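Local structure of Ras-related protein Rab-21 (Homo sapiens, 1Z08) at residues I88-E91 / D92-Q95. The protein is a Rab-type small GTPase of the Ras family, built on the P-loop nucleotide-binding fold and binding phosphoaminophosphonic acid-guanylate ester together with a magnesium ion. The protein carries 1 engineered substitution. Sequence-based numbering, arbitrary orientation.
Sequences ITDE and DSFQ
Asp90, the N-cap residue of helix 91-108, and Ser93 grip each other at the first turn. With CG of Asp90 turned anti to its backbone N (chi1 -168°), the carboxylate folds over the helix start, and OD1 accepts from Ser93 N at 2.8 Å, the donor meeting it almost in line with the C-O bond. The serine answers through its hydroxyl: Ser93 OG donates to Asp90 O at 2.7 Å, tilted 18° from the carbonyl plane. A negative carboxylate at this end would suit the helix dipole. From the next residue, Gln95 N makes a straight helical bond to Glu91 O at 3.1 Å. The same pair also meets through its side chains, set at an angle and both bent at chi2, and Gln95 NE2 gives a 2.8 Å bond to Glu91 OE2 from above the carboxylate plane. Glu91 also runs alongside Phe94, its OE1 4.2 Å from CD2, with carboxylate and ring 41° apart. Ser93 OG is bonded to Asp87 N as well, tying the cap to the end of strand 81-87. Phe94 packs edge-to-face with Tyr86 of that strand and touches Ala134 of helix 131-140, while Gln95 NE2 bonds to Glu133, joining the two helices beside the sheet.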
loop_
_atom_site.group_PDB
_atom_site.type_symbol
_atom_site.label_atom_id
_atom_site.label_comp_id
_atom_site.label_asym_id
_atom_site.label_seq_id
_atom_site.Cartn_x
_atom_site.Cartn_y
_atom_site.Cartn_z
ATOM N N ILE A 88 -6.463 10.230 -3.649
ATOM C CA ILE A 88 -7.892 10.548 -3.462
ATOM C C ILE A 88 -8.376 11.721 -4.322
ATOM O O ILE A 88 -9.582 11.891 -4.518
ATOM C CB ILE A 88 -8.290 10.791 -1.974
ATOM C CG1 ILE A 88 -7.613 12.050 -1.408
ATOM C CG2 ILE A 88 -8.021 9.546 -1.128
ATOM C CD1 ILE A 88 -8.441 12.767 -0.361
ATOM N N THR A 89 -7.435 12.522 -4.821
ATOM C CA THR A 89 -7.742 13.654 -5.698
ATOM C C THR A 89 -7.712 13.262 -7.177
ATOM O O THR A 89 -8.017 14.080 -8.050
ATOM C CB THR A 89 -6.756 14.840 -5.481
ATOM O OG1 THR A 89 -5.476 14.519 -6.047
ATOM C CG2 THR A 89 -6.600 15.161 -4.000
ATOM N N ASP A 90 -7.343 12.014 -7.458
ATOM C CA ASP A 90 -7.168 11.555 -8.832
ATOM C C ASP A 90 -7.989 10.295 -9.103
ATOM O O ASP A 90 -7.620 9.197 -8.672
ATOM C CB ASP A 90 -5.679 11.314 -9.119
ATOM C CG ASP A 90 -5.390 11.123 -10.598
ATOM O OD1 ASP A 90 -5.662 10.029 -11.125
ATOM O OD2 ASP A 90 -4.879 12.068 -11.235
ATOM N N GLU A 91 -9.097 10.458 -9.824
ATOM C CA GLU A 91 -9.992 9.337 -10.135
ATOM C C GLU A 91 -9.315 8.243 -10.966
ATOM O O GLU A 91 -9.523 7.055 -10.714
ATOM C CB GLU A 91 -11.276 9.833 -10.820
ATOM C CG GLU A 91 -12.169 8.731 -11.406
ATOM C CD GLU A 91 -12.867 7.858 -10.360
ATOM O OE1 GLU A 91 -12.637 8.032 -9.143
ATOM O OE2 GLU A 91 -13.657 6.984 -10.770
ATOM N N ASP A 92 -8.505 8.648 -11.942
ATOM C CA ASP A 92 -7.766 7.707 -12.792
ATOM C C ASP A 92 -6.894 6.756 -11.975
ATOM O O ASP A 92 -6.805 5.559 -12.281
ATOM C CB ASP A 92 -6.902 8.459 -13.808
ATOM C CG ASP A 92 -7.718 9.127 -14.901
ATOM O OD1 ASP A 92 -8.947 8.897 -14.972
ATOM O OD2 ASP A 92 -7.120 9.884 -15.697
ATOM N N SER A 93 -6.262 7.293 -10.931
ATOM C CA SER A 93 -5.376 6.510 -10.076
ATOM C C SER A 93 -6.138 5.428 -9.310
ATOM O O SER A 93 -5.602 4.343 -9.075
ATOM C CB SER A 93 -4.587 7.410 -9.118
ATOM O OG SER A 93 -5.383 7.867 -8.040
ATOM N N PHE A 94 -7.382 5.721 -8.928
ATOM C CA PHE A 94 -8.217 4.713 -8.273
ATOM C C PHE A 94 -8.641 3.604 -9.230
ATOM O O PHE A 94 -8.528 2.424 -8.904
ATOM C CB PHE A 94 -9.461 5.314 -7.610
ATOM C CG PHE A 94 -10.476 4.274 -7.209
ATOM C CD1 PHE A 94 -10.200 3.376 -6.179
ATOM C CD2 PHE A 94 -11.686 4.164 -7.888
ATOM C CE1 PHE A 94 -11.120 2.394 -5.823
ATOM C CE2 PHE A 94 -12.618 3.186 -7.534
ATOM C CZ PHE A 94 -12.335 2.303 -6.503
ATOM N N GLN A 95 -9.140 3.986 -10.402
ATOM C CA GLN A 95 -9.620 3.008 -11.372
ATOM C C GLN A 95 -8.507 2.062 -11.835
ATOM O O GLN A 95 -8.774 0.906 -12.169
ATOM C CB GLN A 95 -10.315 3.698 -12.556
ATOM C CG GLN A 95 -11.590 4.483 -12.177
ATOM C CD GLN A 95 -12.693 3.617 -11.567
ATOM O OE1 GLN A 95 -12.790 2.419 -11.838
ATOM N NE2 GLN A 95 -13.533 4.231 -10.734
#